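Restriction endonuclease LpnPI (Legionella pneumophila subsp. pneumophila str. Philadelphia 1, PDB 4RZL) is a cytosine modification-dependent restriction endonuclease, represented here by its N-terminal SRA-type DNA recognition domain, which probably binds the modified DNA. Local coordinates at residues Y91-H96 with Q107-L112; L166-K171 with Q179-I184; S194-N199 with G206-L211. One frame throughout, in Å; residues are numbered along the deposited sequence.

Interaction 1 of 3, residues Y91-H96 with Q107-L112; sequences YGDNKH and QGNATL
The side chains of Asp93 and Asn109 run antiparallel past one another, with the carboxylate turned 80° from the amide, and this pairing joins the loop 91-96 to the first turn of helix 108-119. Both carboxylate oxygens of Asp93 take backbone N-H groups at the helix start. Gly108 N reaches OD2 of Asp93 at 2.8 Å, on the syn side but 33° out of the carboxylate plane. Asn109 N lies 2.9 Å from OD1 of Asp93, which it meets from above that plane. The torsion chi1 of 66° holds the Asp93 carboxylate between its own N and carbonyl carbon, turned to face these amides. Because two N-H groups of the first turn converge on a carboxylate, its negative charge would probably be favoured by the helix dipole.

In return, the amide of Asn109 reaches back along the loop: its OD1 sits 3.2 Å from Gly92 CA and accepts a weak bond from Asp93 N at 3.4 Å. Its ND2 packs 3.4 Å from Asn94 CB, while its stronger polar partners are Ile101 O and Asn180 OD1.

Thr104 OG1 adds a further bond to Asp93 OD2. On the strand side, Asn180 and Gln179 of strand 176-187 bind Gly92 O and the Asn94 side chain, setting the loop between that strand and helix 108-119, whose Leu112 touches Phe185.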
ATOM      1  N   TYR A  91       3.598  -5.232  -7.741  1.00 12.28           N
ATOM      2  CA  TYR A  91       3.253  -6.510  -8.367  1.00 15.58           C
ATOM      3  C   TYR A  91       2.373  -7.348  -7.454  1.00 16.80           C
ATOM      4  O   TYR A  91       2.564  -7.365  -6.234  1.00 16.87           O
ATOM      5  CB  TYR A  91       4.519  -7.278  -8.761  1.00 17.17           C
ATOM      6  CG  TYR A  91       5.193  -6.676  -9.973  1.00 17.22           C
ATOM      7  CD1 TYR A  91       6.115  -5.648  -9.837  1.00 17.71           C
ATOM      8  CD2 TYR A  91       4.873  -7.108 -11.257  1.00 17.58           C
ATOM      9  CE1 TYR A  91       6.710  -5.075 -10.938  1.00 22.04           C
ATOM     10  CE2 TYR A  91       5.489  -6.551 -12.376  1.00 16.28           C
ATOM     11  CZ  TYR A  91       6.403  -5.535 -12.208  1.00 22.80           C
ATOM     12  OH  TYR A  91       7.008  -4.956 -13.303  1.00 28.16           O
ATOM     13  N   GLY A  92       1.467  -8.068  -8.033  1.00 12.12           N
ATOM     14  CA  GLY A  92       0.459  -8.785  -7.352  1.00 12.55           C
ATOM     15  C   GLY A  92       0.936 -10.070  -6.704  1.00 14.51           C
ATOM     16  O   GLY A  92       2.035 -10.371  -6.715  1.00 12.63           O
ATOM     17  N   ASP A  93       0.028 -10.761  -6.108  1.00 12.19           N
ATOM     18  CA  ASP A  93       0.285 -11.841  -5.275  1.00 15.66           C
ATOM     19  C   ASP A  93       0.238 -13.240  -5.966  1.00 20.55           C
ATOM     20  O   ASP A  93      -0.053 -14.120  -5.330  1.00 17.34           O
ATOM     21  CB  ASP A  93      -0.530 -11.815  -4.002  1.00 18.44           C
ATOM     22  CG  ASP A  93      -2.042 -11.992  -4.225  1.00 23.86           C
ATOM     23  OD1 ASP A  93      -2.547 -11.866  -5.287  1.00 21.11           O
ATOM     24  OD2 ASP A  93      -2.713 -12.197  -3.301  1.00 24.62           O
ATOM     25  N   ASN A  94       0.449 -13.308  -7.217  1.00 18.88           N
ATOM     26  CA  ASN A  94       0.549 -14.579  -7.912  1.00 17.91           C
ATOM     27  C   ASN A  94       1.984 -14.744  -8.403  1.00 16.87           C
ATOM     28  O   ASN A  94       2.289 -14.580  -9.508  1.00 16.68           O
ATOM     29  CB  ASN A  94      -0.465 -14.746  -9.068  1.00 17.48           C
ATOM     30  CG  ASN A  94      -0.545 -16.197  -9.598  1.00 23.05           C
ATOM     31  OD1 ASN A  94      -0.355 -17.071  -8.885  1.00 17.02           O
ATOM     32  ND2 ASN A  94      -0.808 -16.373 -10.837  1.00 16.24           N
ATOM     33  N   LYS A  95       2.922 -14.973  -7.672  1.00 13.06           N
ATOM     34  CA  LYS A  95       4.323 -14.942  -7.962  1.00 18.92           C
ATOM     35  C   LYS A  95       4.957 -16.299  -8.341  1.00 16.28           C
ATOM     36  O   LYS A  95       6.054 -16.312  -8.692  1.00 20.29           O
ATOM     37  CB  LYS A  95       5.121 -14.173  -6.905  1.00 20.95           C
ATOM     38  CG  LYS A  95       4.820 -12.641  -6.786  1.00 18.33           C
ATOM     39  CD  LYS A  95       5.481 -12.029  -5.604  1.00 16.13           C
ATOM     40  CE  LYS A  95       5.411 -10.534  -5.652  1.00 21.75           C
ATOM     41  NZ  LYS A  95       5.951  -9.827  -4.530  1.00 25.34           N
ATOM     42  N   HIS A  96       4.188 -17.363  -8.266  1.00 21.16           N
ATOM     43  CA  HIS A  96       4.636 -18.724  -8.568  1.00 22.07           C
ATOM     44  C   HIS A  96       3.611 -19.453  -9.443  1.00 21.40           C
ATOM     45  O   HIS A  96       2.427 -19.085  -9.460  1.00 20.25           O
ATOM     46  CB  HIS A  96       4.847 -19.534  -7.275  1.00 24.47           C
ATOM     47  CG  HIS A  96       5.875 -18.961  -6.351  1.00 41.16           C
ATOM     48  ND1 HIS A  96       5.569 -18.018  -5.393  1.00 45.38           N
ATOM     49  CD2 HIS A  96       7.200 -19.214  -6.223  1.00 49.19           C
ATOM     50  CE1 HIS A  96       6.667 -17.703  -4.724  1.00 57.75           C
ATOM     51  NE2 HIS A  96       7.668 -18.418  -5.206  1.00 54.43           N
ATOM     52  N   GLN A 107      -6.047 -13.137  -1.918  1.00 21.14           N
ATOM     53  CA  GLN A 107      -6.962 -12.475  -2.850  1.00 20.26           C
ATOM     54  C   GLN A 107      -6.501 -11.066  -3.240  1.00 15.15           C
ATOM     55  O   GLN A 107      -7.328 -10.189  -3.514  1.00 16.17           O
ATOM     56  CB  GLN A 107      -8.366 -12.405  -2.244  1.00 21.19           C
ATOM     57  CG  GLN A 107      -9.095 -13.747  -2.182  1.00 28.24           C
ATOM     58  CD  GLN A 107      -9.533 -14.227  -3.556  1.00 39.36           C
ATOM     59  OE1 GLN A 107     -10.579 -13.809  -4.065  1.00 45.99           O
ATOM     60  NE2 GLN A 107      -8.735 -15.106  -4.169  1.00 32.83           N
ATOM     61  N   GLY A 108      -5.189 -10.857  -3.270  1.00 16.91           N
ATOM     62  CA  GLY A 108      -4.633  -9.562  -3.632  1.00 14.02           C
ATOM     63  C   GLY A 108      -5.009  -9.204  -5.064  1.00 14.63           C
ATOM     64  O   GLY A 108      -5.520  -8.117  -5.324  1.00 14.01           O
ATOM     65  N   ASN A 109      -4.766 -10.129  -5.988  1.00 12.27           N
ATOM     66  CA  ASN A 109      -5.039  -9.884  -7.399  1.00 16.54           C
ATOM     67  C   ASN A 109      -6.515  -9.683  -7.689  1.00 13.56           C
ATOM     68  O   ASN A 109      -6.877  -8.782  -8.443  1.00 15.22           O
ATOM     69  CB  ASN A 109      -4.492 -11.029  -8.249  1.00 15.70           C
ATOM     70  CG  ASN A 109      -3.015 -10.900  -8.490  1.00 16.55           C
ATOM     71  OD1 ASN A 109      -2.432  -9.844  -8.250  1.00 17.71           O
ATOM     72  ND2 ASN A 109      -2.391 -11.973  -8.956  1.00 13.42           N
ATOM     73  N   ALA A 110      -7.378 -10.493  -7.076  1.00  9.20           N
ATOM     74  CA  ALA A 110      -8.815 -10.305  -7.267  1.00 15.74           C
ATOM     75  C   ALA A 110      -9.239  -8.910  -6.769  1.00 17.99           C
ATOM     76  O   ALA A 110     -10.071  -8.235  -7.370  1.00 18.72           O
ATOM     77  CB  ALA A 110      -9.597 -11.402  -6.537  1.00 15.14           C
ATOM     78  N   THR A 111      -8.643  -8.470  -5.669  1.00 18.66           N
ATOM     79  CA  THR A 111      -9.007  -7.181  -5.098  1.00 15.49           C
ATOM     80  C   THR A 111      -8.462  -6.041  -5.960  1.00 14.03           C
ATOM     81  O   THR A 111      -9.169  -5.044  -6.184  1.00 17.04           O
ATOM     82  CB  THR A 111      -8.502  -7.038  -3.654  1.00 18.62           C
ATOM     83  OG1 THR A 111      -9.016  -8.117  -2.869  1.00 21.40           O
ATOM     84  CG2 THR A 111      -8.962  -5.717  -3.051  1.00 22.42           C
ATOM     85  N   LEU A 112      -7.223  -6.196  -6.448  1.00 16.60           N
ATOM     86  CA  LEU A 112      -6.636  -5.224  -7.375  1.00 15.65           C
ATOM     87  C   LEU A 112      -7.560  -5.037  -8.567  1.00 15.13           C
ATOM     88  O   LEU A 112      -7.855  -3.910  -8.956  1.00 13.96           O
ATOM     89  CB  LEU A 112      -5.246  -5.649  -7.853  1.00 12.93           C
ATOM     90  CG  LEU A 112      -4.073  -5.520  -6.876  1.00 19.20           C
ATOM     91  CD1 LEU A 112      -2.792  -6.122  -7.462  1.00 11.01           C
ATOM     92  CD2 LEU A 112      -3.837  -4.085  -6.518  1.00 12.89           C
TER

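Interaction 2 of 3, residues L166-K171 with Q179-I184; sequences LIAVWK and QNYRAI
A beta hairpin, strand 166-173 returning as strand 176-187, carries this contact, with the short segments running antiparallel at 139° and 4.4 Å apart at their axes. Two hydrogen-bonded pairs define the register. Between Ile167 and Arg182, Arg182 N gives to Ile167 O at 2.8 Å, and Ile167 N returns the bond to Arg182 O. Val169 and Asn180 form the second pair, where Val169 N meets Asn180 O at 2.7 Å. Ala168 with Tyr181 lies between them as a non-hydrogen-bonded pair, and Leu166 with Ala183 and Trp170 with Gln179 are the flanking ones.

Gln179 lies across one face of the Trp170 indole: its CG stands 3.4 Å from the centroid of the six-membered ring, only 9° off the normal, and its amide is stacked at 24° to the ring plane. The chain of Gln179, extended beyond CG, carries the amide along the indole toward NE1. Leu166 rides over a face of the Tyr181 ring, with CG 4.1 Å from the centroid; its CD1 also touches Ala183 CB at 3.6 Å. The Tyr181 hydroxyl is bonded to His102. On the other face of the sheet, Val169 CG1 meets Arg182 CB, and Ile167 CD1 approaches the guanidinium obliquely.

Between these side chains the cohesion is therefore chiefly dispersion and CH-pi contact. Gln179 NE2 and Trp170 NE1 are both donors, and the amide lies on the indole without bonding to it. The hydrogen bonds across the two segments are all backbone to backbone.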
ATOM      1  N   LEU A 166      -3.114  -1.316 -14.861  1.00 17.59           N
ATOM      2  CA  LEU A 166      -3.224  -2.665 -14.303  1.00 14.49           C
ATOM      3  C   LEU A 166      -3.070  -3.666 -15.433  1.00 17.89           C
ATOM      4  O   LEU A 166      -3.993  -3.878 -16.209  1.00 18.94           O
ATOM      5  CB  LEU A 166      -4.550  -2.886 -13.578  1.00 14.63           C
ATOM      6  CG  LEU A 166      -4.665  -4.264 -12.899  1.00 15.20           C
ATOM      7  CD1 LEU A 166      -3.605  -4.399 -11.813  1.00 13.81           C
ATOM      8  CD2 LEU A 166      -6.053  -4.496 -12.299  1.00 11.27           C
ATOM      9  N   ILE A 167      -1.891  -4.273 -15.520  1.00 17.94           N
ATOM     10  CA  ILE A 167      -1.552  -5.166 -16.627  1.00 18.08           C
ATOM     11  C   ILE A 167      -1.317  -6.561 -16.088  1.00 16.76           C
ATOM     12  O   ILE A 167      -0.588  -6.730 -15.109  1.00 14.80           O
ATOM     13  CB  ILE A 167      -0.290  -4.689 -17.366  1.00 17.94           C
ATOM     14  CG1 ILE A 167      -0.473  -3.264 -17.882  1.00 20.98           C
ATOM     15  CG2 ILE A 167       0.061  -5.617 -18.522  1.00 26.69           C
ATOM     16  CD1 ILE A 167       0.798  -2.647 -18.383  1.00 24.76           C
ATOM     17  N   ALA A 168      -1.954  -7.554 -16.697  1.00 13.47           N
ATOM     18  CA  ALA A 168      -1.610  -8.944 -16.414  1.00 18.87           C
ATOM     19  C   ALA A 168      -0.320  -9.289 -17.159  1.00 21.30           C
ATOM     20  O   ALA A 168      -0.317  -9.398 -18.376  1.00 28.96           O
ATOM     21  CB  ALA A 168      -2.751  -9.881 -16.824  1.00 13.81           C
ATOM     22  N   VAL A 169       0.783  -9.448 -16.447  1.00 18.82           N
ATOM     23  CA  VAL A 169       2.034  -9.759 -17.128  1.00 17.04           C
ATOM     24  C   VAL A 169       2.340 -11.250 -17.020  1.00 17.23           C
ATOM     25  O   VAL A 169       1.923 -11.919 -16.063  1.00 18.45           O
ATOM     26  CB  VAL A 169       3.220  -8.951 -16.562  1.00 15.39           C
ATOM     27  CG1 VAL A 169       2.925  -7.461 -16.626  1.00 17.94           C
ATOM     28  CG2 VAL A 169       3.503  -9.366 -15.119  1.00 20.24           C
ATOM     29  N   TRP A 170       3.071 -11.760 -18.003  1.00 12.17           N
ATOM     30  CA  TRP A 170       3.470 -13.163 -18.011  1.00 15.55           C
ATOM     31  C   TRP A 170       4.852 -13.331 -17.433  1.00 15.83           C
ATOM     32  O   TRP A 170       5.734 -12.509 -17.672  1.00 20.98           O
ATOM     33  CB  TRP A 170       3.473 -13.734 -19.437  1.00 17.80           C
ATOM     34  CG  TRP A 170       2.129 -14.036 -20.017  1.00 16.53           C
ATOM     35  CD1 TRP A 170       1.395 -13.245 -20.864  1.00 15.95           C
ATOM     36  CD2 TRP A 170       1.359 -15.224 -19.803  1.00 16.71           C
ATOM     37  NE1 TRP A 170       0.220 -13.883 -21.198  1.00 16.75           N
ATOM     38  CE2 TRP A 170       0.169 -15.093 -20.557  1.00 12.36           C
ATOM     39  CE3 TRP A 170       1.568 -16.394 -19.056  1.00 15.03           C
ATOM     40  CZ2 TRP A 170      -0.811 -16.082 -20.582  1.00 12.82           C
ATOM     41  CZ3 TRP A 170       0.589 -17.386 -19.082  1.00 13.47           C
ATOM     42  CH2 TRP A 170      -0.588 -17.220 -19.837  1.00 11.80           C
ATOM     43  N   LYS A 171       5.043 -14.400 -16.673  1.00 16.14           N
ATOM     44  CA  LYS A 171       6.377 -14.824 -16.286  1.00 21.69           C
ATOM     45  C   LYS A 171       6.516 -16.329 -16.490  1.00 14.67           C
ATOM     46  O   LYS A 171       5.531 -17.059 -16.516  1.00 16.96           O
ATOM     47  CB  LYS A 171       6.682 -14.448 -14.833  1.00 20.03           C
ATOM     48  CG  LYS A 171       7.022 -12.970 -14.604  1.00 35.11           C
ATOM     49  CD  LYS A 171       8.527 -12.711 -14.743  1.00 33.19           C
ATOM     50  CE  LYS A 171       8.922 -11.296 -14.316  1.00 32.26           C
ATOM     51  NZ  LYS A 171       8.255 -10.243 -15.141  1.00 36.97           N
ATOM     52  N   GLN A 179       0.500 -15.794 -14.971  1.00 15.35           N
ATOM     53  CA  GLN A 179       0.272 -14.347 -15.011  1.00 13.83           C
ATOM     54  C   GLN A 179       0.168 -13.721 -13.624  1.00 16.12           C
ATOM     55  O   GLN A 179      -0.255 -14.365 -12.659  1.00 12.73           O
ATOM     56  CB  GLN A 179      -0.999 -14.033 -15.803  1.00 14.87           C
ATOM     57  CG  GLN A 179      -0.918 -14.314 -17.299  1.00 15.37           C
ATOM     58  CD  GLN A 179      -2.190 -13.895 -18.012  1.00 21.85           C
ATOM     59  OE1 GLN A 179      -3.274 -14.409 -17.721  1.00 20.91           O
ATOM     60  NE2 GLN A 179      -2.066 -12.934 -18.931  1.00 17.70           N
ATOM     61  N   ASN A 180       0.551 -12.454 -13.543  1.00 14.06           N
ATOM     62  CA  ASN A 180       0.472 -11.700 -12.307  1.00 14.34           C
ATOM     63  C   ASN A 180       0.180 -10.243 -12.661  1.00 19.40           C
ATOM     64  O   ASN A 180       0.479  -9.797 -13.771  1.00 13.88           O
ATOM     65  CB  ASN A 180       1.788 -11.824 -11.507  1.00 11.38           C
ATOM     66  CG  ASN A 180       1.643 -11.373 -10.035  1.00 15.15           C
ATOM     67  OD1 ASN A 180       0.533 -11.346  -9.468  1.00 11.86           O
ATOM     68  ND2 ASN A 180       2.771 -10.990  -9.428  1.00 11.30           N
ATOM     69  N   TYR A 181      -0.391  -9.491 -11.728  1.00 15.14           N
ATOM     70  CA  TYR A 181      -0.686  -8.093 -12.019  1.00  9.70           C
ATOM     71  C   TYR A 181       0.511  -7.186 -11.779  1.00 12.31           C
ATOM     72  O   TYR A 181       1.268  -7.347 -10.813  1.00 10.90           O
ATOM     73  CB  TYR A 181      -1.862  -7.604 -11.175  1.00 12.19           C
ATOM     74  CG  TYR A 181      -3.221  -7.943 -11.745  1.00 14.07           C
ATOM     75  CD1 TYR A 181      -3.521  -7.717 -13.093  1.00 13.28           C
ATOM     76  CD2 TYR A 181      -4.194  -8.520 -10.946  1.00 12.13           C
ATOM     77  CE1 TYR A 181      -4.763  -8.040 -13.607  1.00 14.85           C
ATOM     78  CE2 TYR A 181      -5.440  -8.846 -11.453  1.00 16.39           C
ATOM     79  CZ  TYR A 181      -5.715  -8.604 -12.780  1.00 15.93           C
ATOM     80  OH  TYR A 181      -6.955  -8.924 -13.265  1.00 18.43           O
ATOM     81  N   ARG A 182       0.675  -6.233 -12.682  1.00 13.44           N
ATOM     82  CA  ARG A 182       1.512  -5.072 -12.444  1.00 14.22           C
ATOM     83  C   ARG A 182       0.559  -3.893 -12.291  1.00 14.64           C
ATOM     84  O   ARG A 182      -0.161  -3.538 -13.232  1.00 14.45           O
ATOM     85  CB  ARG A 182       2.496  -4.862 -13.594  1.00 15.06           C
ATOM     86  CG  ARG A 182       3.338  -3.605 -13.513  1.00 18.04           C
ATOM     87  CD  ARG A 182       4.149  -3.521 -14.786  1.00 20.53           C
ATOM     88  NE  ARG A 182       5.115  -2.439 -14.811  1.00 27.05           N
ATOM     89  CZ  ARG A 182       4.895  -1.262 -15.389  1.00 38.75           C
ATOM     90  NH1 ARG A 182       3.725  -1.016 -15.966  1.00 28.84           N
ATOM     91  NH2 ARG A 182       5.842  -0.333 -15.383  1.00 30.91           N
ATOM     92  N   ALA A 183       0.523  -3.315 -11.096  1.00  9.71           N
ATOM     93  CA  ALA A 183      -0.460  -2.280 -10.775  1.00 16.19           C
ATOM     94  C   ALA A 183       0.222  -0.952 -10.501  1.00 15.25           C
ATOM     95  O   ALA A 183       1.215  -0.911  -9.785  1.00 14.61           O
ATOM     96  CB  ALA A 183      -1.304  -2.700  -9.553  1.00 11.04           C
ATOM     97  N   ILE A 184      -0.333   0.134 -11.033  1.00 11.62           N
ATOM     98  CA  ILE A 184       0.271   1.456 -10.876  1.00 11.94           C
ATOM     99  C   ILE A 184      -0.636   2.364 -10.023  1.00 13.78           C
ATOM    100  O   ILE A 184      -1.829   2.495 -10.288  1.00 14.68           O
ATOM    101  CB  ILE A 184       0.552   2.103 -12.251  1.00 19.00           C
ATOM    102  CG1 ILE A 184       1.435   1.173 -13.094  1.00 15.03           C
ATOM    103  CG2 ILE A 184       1.177   3.513 -12.095  1.00 12.93           C
ATOM    104  CD1 ILE A 184       2.005   1.806 -14.360  1.00 25.32           C
TER

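Interaction 3 of 3, residues S194-N199 with G206-L211; sequences SRKWIN and GQDNSL
Gly206 O and Lys196 NZ share a water, which accepts from NZ at 2.6 Å and donates to the carbonyl at 2.8 Å. Next, Gln207 runs alongside Trp197, CG over one face of the indole, 3.8 Å from the five-membered ring centroid. Its OE1 is hydrogen-bonded to Tyr215 OH and its NE2 bonds Ser200 O, fixing the amide rotation.

Asp208 splits its carboxylate between two serines. OD2 takes the hydroxyl of Ser194 on its syn side at 2.7 Å, whereas OD1 accepts Ser210 N, which makes an Asx turn, and also Ser210 OG from the same face of the carboxylate. Ser210 OG in turn accepts Ser194 N at 3.1 Å in a bond of 160°. Leu211 then covers the indole face opposite Gln207, with CD1 4.0 Å from the same five-membered ring centroid and CD2 against CZ2 of Trp197.

Ser194 is the N-cap of helix 195-199: a chi1 of 76° sets its OG between its own N and carbonyl carbon, where it accepts Trp197 N while giving its proton to Asp208. Asp208 is thus a second-shell residue positioning the cap, and its negative charge near the helix start is probably favourable.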
ATOM      1  N   SER A 194      -2.807  10.893  10.914  1.00 17.90           N
ATOM      2  CA  SER A 194      -2.756  11.057  12.374  1.00 24.94           C
ATOM      3  C   SER A 194      -3.182   9.798  13.138  1.00 19.77           C
ATOM      4  O   SER A 194      -3.982   9.002  12.640  1.00 17.60           O
ATOM      5  CB  SER A 194      -3.645  12.221  12.798  1.00 24.24           C
ATOM      6  OG  SER A 194      -4.992  11.813  12.742  1.00 22.46           O
ATOM      7  N   ARG A 195      -2.658   9.627  14.353  1.00 19.19           N
ATOM      8  CA  ARG A 195      -3.110   8.552  15.227  1.00 16.45           C
ATOM      9  C   ARG A 195      -4.624   8.590  15.453  1.00 23.68           C
ATOM     10  O   ARG A 195      -5.272   7.539  15.509  1.00 23.38           O
ATOM     11  CB  ARG A 195      -2.357   8.597  16.562  1.00 19.20           C
ATOM     12  CG  ARG A 195      -2.913   7.649  17.636  1.00 22.58           C
ATOM     13  CD  ARG A 195      -3.020   6.193  17.194  1.00 16.90           C
ATOM     14  NE  ARG A 195      -1.872   5.713  16.444  1.00 15.79           N
ATOM     15  CZ  ARG A 195      -1.801   4.506  15.889  1.00 17.79           C
ATOM     16  NH1 ARG A 195      -2.827   3.669  15.986  1.00 23.70           N
ATOM     17  NH2 ARG A 195      -0.711   4.131  15.235  1.00 14.24           N
ATOM     18  N   LYS A 196      -5.178   9.793  15.580  1.00 20.21           N
ATOM     19  CA  LYS A 196      -6.622   9.960  15.720  1.00 23.93           C
ATOM     20  C   LYS A 196      -7.336   9.322  14.538  1.00 28.48           C
ATOM     21  O   LYS A 196      -8.285   8.558  14.721  1.00 22.57           O
ATOM     22  CB  LYS A 196      -7.004  11.443  15.816  1.00 30.26           C
ATOM     23  CG  LYS A 196      -8.524  11.705  15.968  1.00 28.60           C
ATOM     24  CD  LYS A 196      -8.817  13.192  16.116  1.00 33.44           C
ATOM     25  CE  LYS A 196     -10.310  13.503  16.039  1.00 39.89           C
ATOM     26  NZ  LYS A 196     -11.069  12.919  17.182  1.00 45.84           N
ATOM     27  N   TRP A 197      -6.863   9.617  13.327  1.00 23.00           N
ATOM     28  CA  TRP A 197      -7.467   9.024  12.142  1.00 22.03           C
ATOM     29  C   TRP A 197      -7.376   7.512  12.198  1.00 23.73           C
ATOM     30  O   TRP A 197      -8.371   6.827  11.985  1.00 26.54           O
ATOM     31  CB  TRP A 197      -6.817   9.531  10.849  1.00 25.15           C
ATOM     32  CG  TRP A 197      -7.662   9.202   9.655  1.00 32.36           C
ATOM     33  CD1 TRP A 197      -8.540  10.035   9.008  1.00 32.42           C
ATOM     34  CD2 TRP A 197      -7.767   7.926   9.005  1.00 24.29           C
ATOM     35  NE1 TRP A 197      -9.154   9.362   7.974  1.00 23.38           N
ATOM     36  CE2 TRP A 197      -8.703   8.068   7.956  1.00 30.09           C
ATOM     37  CE3 TRP A 197      -7.145   6.687   9.190  1.00 21.23           C
ATOM     38  CZ2 TRP A 197      -9.028   7.015   7.106  1.00 30.47           C
ATOM     39  CZ3 TRP A 197      -7.478   5.645   8.346  1.00 29.38           C
ATOM     40  CH2 TRP A 197      -8.406   5.817   7.319  1.00 23.34           C
ATOM     41  N   ILE A 198      -6.184   6.997  12.487  1.00 24.02           N
ATOM     42  CA  ILE A 198      -5.935   5.554  12.465  1.00 22.53           C
ATOM     43  C   ILE A 198      -6.781   4.799  13.490  1.00 32.01           C
ATOM     44  O   ILE A 198      -7.294   3.716  13.195  1.00 31.11           O
ATOM     45  CB  ILE A 198      -4.431   5.244  12.697  1.00 19.56           C
ATOM     46  CG1 ILE A 198      -3.578   5.899  11.600  1.00 19.23           C
ATOM     47  CG2 ILE A 198      -4.179   3.749  12.712  1.00 18.89           C
ATOM     48  CD1 ILE A 198      -2.088   5.895  11.906  1.00 16.19           C
ATOM     49  N   ASN A 199      -6.915   5.354  14.694  1.00 29.62           N
ATOM     50  CA  ASN A 199      -7.778   4.753  15.715  1.00 30.79           C
ATOM     51  C   ASN A 199      -9.249   4.808  15.312  1.00 26.43           C
ATOM     52  O   ASN A 199     -10.072   4.061  15.826  1.00 29.49           O
ATOM     53  CB  ASN A 199      -7.605   5.435  17.079  1.00 29.01           C
ATOM     54  CG  ASN A 199      -6.334   5.005  17.800  1.00 30.70           C
ATOM     55  OD1 ASN A 199      -5.683   4.030  17.422  1.00 28.25           O
ATOM     56  ND2 ASN A 199      -5.997   5.716  18.869  1.00 35.10           N
ATOM     57  N   GLY A 206     -15.391   9.919  13.613  1.00 53.11           N
ATOM     58  CA  GLY A 206     -14.327  10.255  14.543  1.00 43.66           C
ATOM     59  C   GLY A 206     -13.005  10.576  13.864  1.00 51.32           C
ATOM     60  O   GLY A 206     -11.974  10.732  14.527  1.00 46.50           O
ATOM     61  N   GLN A 207     -13.027  10.661  12.535  1.00 52.83           N
ATOM     62  CA  GLN A 207     -11.821  10.961  11.766  1.00 40.13           C
ATOM     63  C   GLN A 207     -11.554  12.459  11.693  1.00 47.83           C
ATOM     64  O   GLN A 207     -12.481  13.274  11.725  1.00 39.40           O
ATOM     65  CB  GLN A 207     -11.919  10.380  10.346  1.00 36.45           C
ATOM     66  CG  GLN A 207     -11.836   8.854  10.310  1.00 42.99           C
ATOM     67  CD  GLN A 207     -11.973   8.254   8.906  1.00 48.19           C
ATOM     68  OE1 GLN A 207     -12.028   8.969   7.896  1.00 43.23           O
ATOM     69  NE2 GLN A 207     -12.033   6.927   8.844  1.00 45.24           N
ATOM     70  N   ASP A 208     -10.279  12.827  11.612  1.00 43.69           N
ATOM     71  CA  ASP A 208      -9.943  14.211  11.332  1.00 38.35           C
ATOM     72  C   ASP A 208      -9.695  14.372   9.833  1.00 28.68           C
ATOM     73  O   ASP A 208     -10.047  13.500   9.039  1.00 26.08           O
ATOM     74  CB  ASP A 208      -8.737  14.669  12.162  1.00 37.61           C
ATOM     75  CG  ASP A 208      -7.500  13.797  11.956  1.00 40.24           C
ATOM     76  OD1 ASP A 208      -7.469  12.966  11.012  1.00 25.76           O
ATOM     77  OD2 ASP A 208      -6.555  13.954  12.766  1.00 34.09           O
ATOM     78  N   ASN A 209      -9.051  15.472   9.477  1.00 24.50           N
ATOM     79  CA  ASN A 209      -8.828  15.871   8.097  1.00 31.42           C
ATOM     80  C   ASN A 209      -7.605  15.238   7.430  1.00 21.57           C
ATOM     81  O   ASN A 209      -7.235  15.666   6.340  1.00 19.74           O
ATOM     82  CB  ASN A 209      -8.672  17.395   8.023  1.00 28.20           C
ATOM     83  CG  ASN A 209      -9.997  18.130   8.063  1.00 51.16           C
ATOM     84  OD1 ASN A 209     -11.049  17.530   8.290  1.00 51.20           O
ATOM     85  ND2 ASN A 209      -9.950  19.446   7.856  1.00 50.67           N
ATOM     86  N   SER A 210      -6.964  14.271   8.091  1.00 22.47           N
ATOM     87  CA  SER A 210      -5.743  13.636   7.562  1.00 21.43           C
ATOM     88  C   SER A 210      -5.920  13.151   6.121  1.00 16.05           C
ATOM     89  O   SER A 210      -5.047  13.329   5.279  1.00 15.71           O
ATOM     90  CB  SER A 210      -5.319  12.442   8.424  1.00 17.74           C
ATOM     91  OG  SER A 210      -4.828  12.851   9.672  1.00 25.55           O
ATOM     92  N   LEU A 211      -7.062  12.542   5.839  1.00 17.35           N
ATOM     93  CA  LEU A 211      -7.263  11.955   4.525  1.00 18.26           C
ATOM     94  C   LEU A 211      -8.133  12.778   3.605  1.00 18.67           C
ATOM     95  O   LEU A 211      -8.670  12.250   2.635  1.00 17.58           O
ATOM     96  CB  LEU A 211      -7.863  10.555   4.658  1.00 18.33           C
ATOM     97  CG  LEU A 211      -6.741   9.538   4.439  1.00 25.11           C
ATOM     98  CD1 LEU A 211      -5.812   9.501   5.646  1.00 22.04           C
ATOM     99  CD2 LEU A 211      -7.284   8.167   4.112  1.00 20.35           C
TER
HETATM  100  O   HOH W   1     -11.551  10.393  17.241  1.00 36.41           O

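All three contacts fall within the N-terminal recognition domain and follow one another along the chain, each closing before the next opens. Interactions 1 and 2 are neighbours, with centres about 9 Å apart, joined through strand 176-187: the loop leaving strand 87-91 lies against the hairpin strand, while helix 108-119 packs on the same strand. Interaction 3, formed around the short helix 195-199 and the loop leading to helix 212-220, lies on the opposite side of the chain's centre, about 29 Å from interaction 1 and 33 Å from interaction 2 by centres. Interaction 3 touches neither of them, so it is a separate piece of packing in the domain.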